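PDB 3O0Y: lipoprotein from Colwellia psychrerythraea, which is of unknown function but belongs to the DUF885 family of the peptidase MA clan, and so may be related to metallopeptidases. Local coordinates for residues N192-K197 with S270-E275; E369-M374 with E439-H444; V377-P382 with L580-D585. All blocks are in the same frame, centred on the assembly; numbering follows the deposited sequence.

Contact 1 (N192-K197 with S270-E275)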
loop_
_atom_site.group_PDB
_atom_site.type_symbol
_atom_site.label_atom_id
_atom_site.label_comp_id
_atom_site.label_asym_id
_atom_site.label_seq_id
_atom_site.Cartn_x
_atom_site.Cartn_y
_atom_site.Cartn_z
ATOM N N ASN A 192 -16.275 -22.721 -3.051
ATOM C CA ASN A 192 -17.068 -21.659 -3.653
ATOM C C ASN A 192 -16.561 -20.245 -3.323
ATOM O O ASN A 192 -17.302 -19.291 -3.339
ATOM C CB ASN A 192 -18.512 -21.746 -3.220
ATOM C CG ASN A 192 -19.171 -23.023 -3.738
ATOM O OD1 ASN A 192 -19.046 -23.381 -4.933
ATOM N ND2 ASN A 192 -19.872 -23.706 -2.854
ATOM N N TRP A 193 -15.273 -20.147 -3.101
ATOM C CA TRP A 193 -14.656 -18.845 -2.937
ATOM C C TRP A 193 -13.817 -18.559 -4.190
ATOM O O TRP A 193 -12.770 -19.192 -4.426
ATOM C CB TRP A 193 -13.763 -18.891 -1.711
ATOM C CG TRP A 193 -13.159 -17.559 -1.372
ATOM C CD1 TRP A 193 -12.073 -16.984 -1.934
ATOM C CD2 TRP A 193 -13.672 -16.636 -0.412
ATOM N NE1 TRP A 193 -11.852 -15.742 -1.342
ATOM C CE2 TRP A 193 -12.849 -15.503 -0.435
ATOM C CE3 TRP A 193 -14.759 -16.649 0.452
ATOM C CZ2 TRP A 193 -13.055 -14.430 0.423
ATOM C CZ3 TRP A 193 -14.977 -15.596 1.282
ATOM C CH2 TRP A 193 -14.154 -14.469 1.238
ATOM N N LEU A 194 -14.300 -17.626 -5.006
ATOM C CA LEU A 194 -13.548 -17.222 -6.190
ATOM C C LEU A 194 -13.872 -15.834 -6.657
ATOM O O LEU A 194 -14.851 -15.288 -6.283
ATOM C CB LEU A 194 -13.679 -18.209 -7.347
ATOM C CG LEU A 194 -14.980 -18.860 -7.787
ATOM C CD1 LEU A 194 -16.186 -18.151 -7.310
ATOM C CD2 LEU A 194 -14.873 -19.085 -9.331
ATOM N N PRO A 195 -13.012 -15.282 -7.496
ATOM C CA PRO A 195 -13.204 -13.859 -7.792
ATOM C C PRO A 195 -14.458 -13.652 -8.652
ATOM O O PRO A 195 -14.912 -14.584 -9.345
ATOM C CB PRO A 195 -11.920 -13.497 -8.544
ATOM C CG PRO A 195 -10.947 -14.606 -8.197
ATOM C CD PRO A 195 -11.808 -15.806 -8.165
ATOM N N SER A 196 -14.976 -12.429 -8.672
ATOM C CA SER A 196 -15.905 -12.020 -9.674
ATOM C C SER A 196 -15.303 -12.182 -11.065
ATOM O O SER A 196 -14.072 -12.259 -11.247
ATOM C CB SER A 196 -16.379 -10.606 -9.516
ATOM O OG SER A 196 -15.319 -9.722 -9.906
ATOM N N LYS A 197 -16.198 -12.270 -12.058
ATOM C CA LYS A 197 -15.757 -12.375 -13.460
ATOM C C LYS A 197 -14.832 -11.242 -13.855
ATOM O O LYS A 197 -13.790 -11.468 -14.439
ATOM C CB LYS A 197 -16.961 -12.411 -14.409
ATOM C CG LYS A 197 -17.756 -13.737 -14.337
ATOM C CD LYS A 197 -18.943 -13.809 -15.341
ATOM C CE LYS A 197 -19.887 -15.013 -15.089
ATOM N NZ LYS A 197 -19.205 -16.389 -15.162
ATOM N N SER A 270 -16.156 -19.592 -15.893
ATOM C CA SER A 270 -17.566 -19.931 -15.960
ATOM C C SER A 270 -18.233 -20.051 -14.585
ATOM O O SER A 270 -19.447 -19.840 -14.473
ATOM C CB SER A 270 -17.747 -21.205 -16.778
ATOM O OG SER A 270 -17.002 -22.253 -16.189
ATOM N N GLU A 271 -17.450 -20.328 -13.541
ATOM C CA GLU A 271 -17.967 -20.424 -12.186
ATOM C C GLU A 271 -17.891 -19.056 -11.472
ATOM O O GLU A 271 -18.574 -18.839 -10.464
ATOM C CB GLU A 271 -17.170 -21.457 -11.357
ATOM C CG GLU A 271 -17.213 -22.921 -11.806
ATOM C CD GLU A 271 -15.966 -23.699 -11.328
ATOM O OE1 GLU A 271 -15.598 -23.629 -10.111
ATOM O OE2 GLU A 271 -15.342 -24.377 -12.183
ATOM N N ALA A 272 -17.058 -18.163 -11.999
ATOM C CA ALA A 272 -16.844 -16.859 -11.365
ATOM C C ALA A 272 -18.146 -16.068 -11.322
ATOM O O ALA A 272 -19.003 -16.207 -12.175
ATOM C CB ALA A 272 -15.778 -16.096 -12.064
ATOM N N ARG A 273 -18.343 -15.226 -10.315
ATOM C CA ARG A 273 -19.683 -14.621 -10.210
ATOM C C ARG A 273 -19.826 -13.307 -10.945
ATOM O O ARG A 273 -18.876 -12.519 -11.065
ATOM C CB ARG A 273 -20.057 -14.467 -8.743
ATOM C CG ARG A 273 -20.186 -15.833 -8.033
ATOM C CD ARG A 273 -20.905 -15.695 -6.648
ATOM N NE ARG A 273 -20.754 -16.843 -5.737
ATOM C CZ ARG A 273 -19.628 -17.127 -5.070
ATOM N NH1 ARG A 273 -18.547 -16.420 -5.291
ATOM N NH2 ARG A 273 -19.593 -18.118 -4.191
ATOM N N SER A 274 -21.047 -12.997 -11.374
ATOM C CA SER A 274 -21.289 -11.681 -11.955
ATOM C C SER A 274 -21.383 -10.595 -10.880
ATOM O O SER A 274 -21.109 -9.424 -11.152
ATOM C CB SER A 274 -22.537 -11.705 -12.842
ATOM O OG SER A 274 -23.602 -12.142 -12.052
ATOM N N GLU A 275 -21.771 -10.968 -9.658
ATOM C CA GLU A 275 -21.799 -9.999 -8.571
ATOM C C GLU A 275 -20.412 -9.395 -8.240
ATOM O O GLU A 275 -19.404 -10.111 -8.245
ATOM C CB GLU A 275 -22.326 -10.666 -7.324
ATOM C CG GLU A 275 -23.780 -11.062 -7.466
ATOM C CD GLU A 275 -23.994 -12.441 -8.055
ATOM O OE1 GLU A 275 -23.033 -13.150 -8.424
ATOM O OE2 GLU A 275 -25.179 -12.814 -8.069
HETATM O O HOH W 1 -21.482 -17.976 -15.452
#
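The Schellman motif that ends helix 174-190, with Asn192 at its C-prime position, is held by Arg273 from the loop after helix 236-268. Arg273 NH2 gives a hydrogen bond of 2.7 Å to Asn192 O, bent to 154° at the hydrogen and lying in the carbonyl plane. The arginine reaches this far because its chain is extended from CG to NE. Gln281 is a second, weak partner at NH1. A chi1 of 44° on Leu194 turns CG toward the 270-275 loop; CD1 lies 3.6 Å from Arg273 NH1, while CD2 meets Ala272 N, also at 3.6 Å. The methyl of Ala272 packs closely against a carbonyl oxygen, CB lying 3.2 Å from Pro195 O. Beyond it, Lys197 N bonds Arg273 O at 2.9 Å, and Lys197 NZ turns back, bent at chi4, to Ala272 O at 3.0 Å. NZ is further gripped by Leu269 O and by a water that bridges it to Ser270 O. With end-to-end directions 85° apart, the loop after helix 236-268 thus crosses a short helix-to-helix connection that runs from the Schellman motif at Asn192 to the N-cap of helix 197-210 at Ser196.

Contact 2 (E369-M374 with E439-H444)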
loop_
_atom_site.group_PDB
_atom_site.type_symbol
_atom_site.label_atom_id
_atom_site.label_comp_id
_atom_site.label_asym_id
_atom_site.label_seq_id
_atom_site.Cartn_x
_atom_site.Cartn_y
_atom_site.Cartn_z
ATOM N N GLU A 369 10.581 22.772 -0.395
ATOM C CA GLU A 369 9.916 23.846 0.304
ATOM C C GLU A 369 9.182 23.336 1.552
ATOM O O GLU A 369 9.303 23.911 2.603
ATOM C CB GLU A 369 8.968 24.570 -0.637
ATOM C CG GLU A 369 8.105 25.634 0.027
ATOM C CD GLU A 369 7.010 26.147 -0.983
ATOM O OE1 GLU A 369 6.305 25.322 -1.699
ATOM O OE2 GLU A 369 6.941 27.384 -1.109
ATOM N N VAL A 370 8.352 22.311 1.423
ATOM C CA VAL A 370 7.540 21.873 2.562
ATOM C C VAL A 370 8.428 21.313 3.670
ATOM O O VAL A 370 8.135 21.472 4.819
ATOM C CB VAL A 370 6.430 20.883 2.164
ATOM C CG1 VAL A 370 6.990 19.447 1.709
ATOM C CG2 VAL A 370 5.393 20.792 3.322
ATOM N N THR A 371 9.514 20.629 3.309
ATOM C CA THR A 371 10.340 19.974 4.311
ATOM C C THR A 371 11.012 21.002 5.168
ATOM O O THR A 371 11.087 20.859 6.387
ATOM C CB THR A 371 11.397 19.084 3.616
ATOM O OG1 THR A 371 10.728 18.116 2.819
ATOM C CG2 THR A 371 12.321 18.364 4.650
ATOM N N ALA A 372 11.356 22.123 4.543
ATOM C CA ALA A 372 11.926 23.260 5.273
ATOM C C ALA A 372 10.904 23.969 6.130
ATOM O O ALA A 372 11.151 24.276 7.305
ATOM C CB ALA A 372 12.535 24.268 4.275
ATOM N N LYS A 373 9.772 24.286 5.551
ATOM C CA LYS A 373 8.771 25.073 6.212
ATOM C C LYS A 373 8.056 24.293 7.303
ATOM O O LYS A 373 7.541 24.900 8.234
ATOM C CB LYS A 373 7.745 25.581 5.194
ATOM C CG LYS A 373 8.318 26.670 4.288
ATOM C CD LYS A 373 8.160 28.052 4.966
ATOM C CE LYS A 373 9.367 28.972 4.725
ATOM N NZ LYS A 373 9.595 29.925 5.896
ATOM N N MET A 374 8.024 22.949 7.224
ATOM C CA MET A 374 7.334 22.146 8.181
ATOM C C MET A 374 8.104 21.883 9.478
ATOM O O MET A 374 7.512 21.465 10.483
ATOM C CB MET A 374 6.840 20.792 7.543
ATOM C CG MET A 374 7.877 19.771 7.406
ATOM S SD MET A 374 7.305 18.397 6.205
ATOM C CE MET A 374 7.856 17.041 7.375
ATOM N N GLU A 439 2.658 11.551 -0.685
ATOM C CA GLU A 439 3.616 10.472 -0.962
ATOM C C GLU A 439 4.917 10.659 -0.236
ATOM O O GLU A 439 5.595 9.687 0.183
ATOM C CB GLU A 439 3.825 10.288 -2.447
ATOM C CG GLU A 439 2.584 9.870 -3.304
ATOM C CD GLU A 439 1.962 8.565 -2.975
ATOM O OE1 GLU A 439 2.441 7.850 -2.113
ATOM O OE2 GLU A 439 0.932 8.289 -3.625
ATOM N N ALA A 440 5.352 11.892 -0.175
ATOM C CA ALA A 440 6.661 12.214 0.378
ATOM C C ALA A 440 6.541 12.828 1.750
ATOM O O ALA A 440 6.304 12.060 2.700
ATOM C CB ALA A 440 7.507 12.989 -0.620
ATOM N N ASN A 441 6.814 14.117 1.935
ATOM C CA ASN A 441 6.757 14.793 3.177
ATOM C C ASN A 441 5.612 15.832 3.224
ATOM O O ASN A 441 5.436 16.580 2.262
ATOM C CB ASN A 441 8.044 15.557 3.386
ATOM C CG ASN A 441 9.270 14.599 3.431
ATOM O OD1 ASN A 441 9.118 13.387 3.778
ATOM N ND2 ASN A 441 10.432 15.131 3.159
ATOM N N PRO A 442 4.876 15.865 4.319
ATOM C CA PRO A 442 4.947 15.164 5.604
ATOM C C PRO A 442 4.164 13.843 5.631
ATOM O O PRO A 442 4.027 13.273 6.733
ATOM C CB PRO A 442 4.236 16.153 6.556
ATOM C CG PRO A 442 3.544 17.057 5.706
ATOM C CD PRO A 442 3.824 16.906 4.310
ATOM N N GLY A 443 3.867 13.290 4.464
ATOM C CA GLY A 443 3.110 12.034 4.369
ATOM C C GLY A 443 3.879 10.709 4.495
ATOM O O GLY A 443 4.619 10.506 5.446
ATOM N N HIS A 444 3.763 9.850 3.506
ATOM C CA HIS A 444 4.277 8.505 3.648
ATOM C C HIS A 444 5.752 8.428 3.962
ATOM O O HIS A 444 6.117 7.664 4.857
ATOM C CB HIS A 444 4.034 7.678 2.411
ATOM C CG HIS A 444 2.620 7.209 2.208
ATOM N ND1 HIS A 444 1.801 6.785 3.250
ATOM C CD2 HIS A 444 1.900 7.069 1.072
ATOM C CE1 HIS A 444 0.648 6.368 2.731
ATOM N NE2 HIS A 444 0.679 6.532 1.420
#
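Val370, Thr371 and Met374, on one face of the last turns of helix 353-373, meet Asn441 and Pro442 of the loop between helices 432-439 and 444-452. The CB atoms of Val370, Met374 and Asn441 point toward the opposing segment, and the nearest CA pair, Thr371 and Asn441, is 6.4 Å apart. Val370 presents its two methyls separately. A chi1 of 69° sets CG1 between the backbone N and the carbonyl carbon, where it touches Asn441 O at 3.3 Å; CG2 faces the proline ring, 4.3 Å from Pro442 CD. In Met374 a similar first torsion (79°) and an extended chi2 bring SD to 3.8 Å from Pro442 CB, and the bend at chi3 turns CE to the same carbon, also at 3.8 Å. The same sulfur lies 4.1 Å from Asn441 CB, and thus Met374 spans both loop residues. Thr371 meets Asn441 at an oblique angle, its OG1 3.8 Å from Asn441 CB, while that hydroxyl bonds Ile367 O one helical turn earlier. Trp446 packs against Thr371, Met374 and Asn441.

Only 207 Å² is buried between the segments, yet four of the five touching residues are buried in the protein. The peptide bond before Pro442 is cis, and Pro442 O is bonded by Trp473 NE1, which ties the turn to helix 467-483. On the far side of the loop, Glu439 OE1 lies at the edge of the His444 ring and in its plane, and the His438 ring meets that of His444. Segment 439-444 lies within a His-Glu-Ala-Asn-Pro-Gly-His-His sequence, residues 438 to 445, which recalls the HEXXH motif with two more residues before the second histidine; a zinc-type site here is an inference from membership of the peptidase MA clan.

Contact 3 (V377-P382 with L580-D585)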
loop_
_atom_site.group_PDB
_atom_site.type_symbol
_atom_site.label_atom_id
_atom_site.label_comp_id
_atom_site.label_asym_id
_atom_site.label_seq_id
_atom_site.Cartn_x
_atom_site.Cartn_y
_atom_site.Cartn_z
ATOM N N VAL A 377 6.920 22.219 13.313
ATOM C CA VAL A 377 5.989 21.236 13.834
ATOM C C VAL A 377 6.303 19.772 13.518
ATOM O O VAL A 377 5.537 18.883 13.883
ATOM C CB VAL A 377 4.549 21.580 13.449
ATOM C CG1 VAL A 377 4.188 23.076 13.894
ATOM C CG2 VAL A 377 4.213 21.393 11.938
ATOM N N PHE A 378 7.464 19.568 12.889
ATOM C CA PHE A 378 7.967 18.229 12.633
ATOM C C PHE A 378 9.469 18.273 12.981
ATOM O O PHE A 378 10.342 18.414 12.105
ATOM C CB PHE A 378 7.735 17.843 11.211
ATOM C CG PHE A 378 6.306 17.518 10.883
ATOM C CD1 PHE A 378 5.717 16.320 11.298
ATOM C CD2 PHE A 378 5.473 18.467 10.226
ATOM C CE1 PHE A 378 4.404 16.054 10.968
ATOM C CE2 PHE A 378 4.166 18.096 9.829
ATOM C CZ PHE A 378 3.654 16.959 10.200
ATOM N N ARG A 379 9.723 18.214 14.265
ATOM C CA ARG A 379 11.004 18.624 14.771
ATOM C C ARG A 379 12.044 17.452 14.772
ATOM O O ARG A 379 13.248 17.694 15.047
ATOM C CB ARG A 379 10.851 19.183 16.166
ATOM C CG ARG A 379 9.993 20.412 16.284
ATOM C CD ARG A 379 9.837 20.738 17.760
ATOM N NE ARG A 379 9.261 19.579 18.475
ATOM C CZ ARG A 379 8.950 19.532 19.774
ATOM N NH1 ARG A 379 9.141 20.589 20.592
ATOM N NH2 ARG A 379 8.408 18.431 20.248
ATOM N N THR A 380 11.601 16.239 14.505
ATOM C CA THR A 380 12.483 15.058 14.418
ATOM C C THR A 380 12.575 14.644 12.937
ATOM O O THR A 380 11.606 14.219 12.306
ATOM C CB THR A 380 11.933 13.914 15.256
ATOM O OG1 THR A 380 11.878 14.336 16.632
ATOM C CG2 THR A 380 12.890 12.738 15.162
ATOM N N THR A 381 13.761 14.770 12.363
ATOM C CA THR A 381 14.017 14.422 10.954
ATOM C C THR A 381 14.436 12.976 10.854
ATOM O O THR A 381 15.369 12.544 11.545
ATOM C CB THR A 381 15.125 15.305 10.343
ATOM O OG1 THR A 381 14.708 16.668 10.438
ATOM C CG2 THR A 381 15.380 14.928 8.890
ATOM N N PRO A 382 13.775 12.232 9.988
ATOM C CA PRO A 382 14.149 10.825 9.867
ATOM C C PRO A 382 15.499 10.680 9.154
ATOM O O PRO A 382 15.930 11.605 8.473
ATOM C CB PRO A 382 13.067 10.238 9.014
ATOM C CG PRO A 382 12.446 11.378 8.312
ATOM C CD PRO A 382 12.598 12.571 9.159
ATOM N N LEU A 580 1.422 21.716 18.548
ATOM C CA LEU A 580 1.249 20.761 17.469
ATOM C C LEU A 580 2.502 19.927 17.256
ATOM O O LEU A 580 2.439 18.799 16.880
ATOM C CB LEU A 580 0.844 21.523 16.194
ATOM C CG LEU A 580 0.468 20.668 14.996
ATOM C CD1 LEU A 580 -0.794 19.880 15.209
ATOM C CD2 LEU A 580 0.388 21.635 13.729
ATOM N N ALA A 581 3.700 20.500 17.461
ATOM C CA ALA A 581 4.928 19.724 17.327
ATOM C C ALA A 581 4.962 18.520 18.250
ATOM O O ALA A 581 5.410 17.415 17.841
ATOM C CB ALA A 581 6.179 20.606 17.550
ATOM N N GLU A 582 4.540 18.720 19.499
ATOM C CA GLU A 582 4.448 17.583 20.458
ATOM C C GLU A 582 3.448 16.595 20.063
ATOM O O GLU A 582 3.700 15.427 20.200
ATOM C CB GLU A 582 4.101 18.062 21.846
ATOM C CG GLU A 582 5.215 18.920 22.465
ATOM C CD GLU A 582 4.896 19.355 23.892
ATOM O OE1 GLU A 582 3.832 18.985 24.454
ATOM O OE2 GLU A 582 5.765 20.054 24.461
ATOM N N PHE A 583 2.302 17.027 19.539
ATOM C CA PHE A 583 1.283 16.103 19.067
ATOM C C PHE A 583 1.832 15.240 17.946
ATOM O O PHE A 583 1.610 14.057 17.920
ATOM C CB PHE A 583 0.049 16.882 18.576
ATOM C CG PHE A 583 -1.018 16.032 17.956
ATOM C CD1 PHE A 583 -1.841 15.300 18.792
ATOM C CD2 PHE A 583 -1.278 16.012 16.600
ATOM C CE1 PHE A 583 -2.819 14.423 18.276
ATOM C CE2 PHE A 583 -2.258 15.167 16.071
ATOM C CZ PHE A 583 -3.068 14.390 16.939
ATOM N N HIS A 584 2.520 15.858 17.003
ATOM C CA HIS A 584 3.143 15.092 15.926
ATOM C C HIS A 584 4.172 14.073 16.428
ATOM O O HIS A 584 4.287 13.003 15.871
ATOM C CB HIS A 584 3.741 16.032 14.862
ATOM C CG HIS A 584 2.704 16.739 14.025
ATOM N ND1 HIS A 584 2.908 17.956 13.430
ATOM C CD2 HIS A 584 1.392 16.440 13.826
ATOM C CE1 HIS A 584 1.801 18.318 12.796
ATOM N NE2 HIS A 584 0.859 17.423 13.036
ATOM N N ASP A 585 4.914 14.397 17.449
ATOM C CA ASP A 585 5.890 13.470 17.985
ATOM C C ASP A 585 5.159 12.270 18.613
ATOM O O ASP A 585 5.567 11.115 18.399
ATOM C CB ASP A 585 6.757 14.100 19.016
ATOM C CG ASP A 585 7.799 15.077 18.446
ATOM O OD1 ASP A 585 8.122 15.092 17.228
ATOM O OD2 ASP A 585 8.384 15.767 19.311
HETATM O O HOH W 2 7.779 17.572 16.260
HETATM O O HOH W 3 8.408 19.766 23.446
HETATM O O HOH W 4 10.646 16.257 17.766
#
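Val377 lies in the loop between helix 353-373 and strand 387-390 that packs against helix 580-588 near the C-terminus, a loop-on-helix contact with 421 Å² buried. Val377 O accepts a hydrogen bond of 2.8 Å from His584 ND1 (158° at the hydrogen). The oxygen lies in the imidazole plane, but the donor stands 35° out of the carbonyl plane. Val377 CG1 also touches Leu580 CD2 at 4.1 Å.

Phe378 follows with an offset stack on His584: centroids are 4.2 Å apart and the planes only 5° from parallel. The imidazole carries Leu580 O over its opposite face, and its NE2 is hydrogen-bonded to Tyr476 OH, so stack and two bonds fix its rotation. The Phe378 ring in turn meets Trp446 almost perpendicularly.

Arg379 lays one guanidinium face over Ala581 CB, 3.4 Å from NE. Its chain bends at chi3, and NH2 then makes a salt bridge of 2.8 Å to Asp585 OD2, approaching from above the carboxylate plane. One water links NH1 to Glu582 OE2, while OE1 of the same carboxylate meets Lys609 in a salt bridge and Trp605 in a hydrogen bond; another water accepts from Arg379 N.

At Thr380 the direct contact is long, OG1 lying 3.9 Å from Asp585 OD1.

Contacts 2 and 3 adjoin: their centres are 12 Å apart, and Pro442 CB packs on Phe378 CZ at 3.8 Å. Their segments alternate along the chain, so the end of helix 353-373 and the loop that follows it are fastened in turn to the 439-444 loop and to helix 580-588. Trp446 and Trp473 border both. Contact 1 closes earlier in the sequence and lies on the opposite side of the chain's centre, about 43 Å from contact 2 and 48 Å from contact 3 between centres; its nearest atoms are about 25 Å from those of contact 2. Of the three, contact 2 includes most of the HEANPGHH sequence, which may correspond to the metal-binding motif of the clan, and contact 3 adjoins it through Phe378.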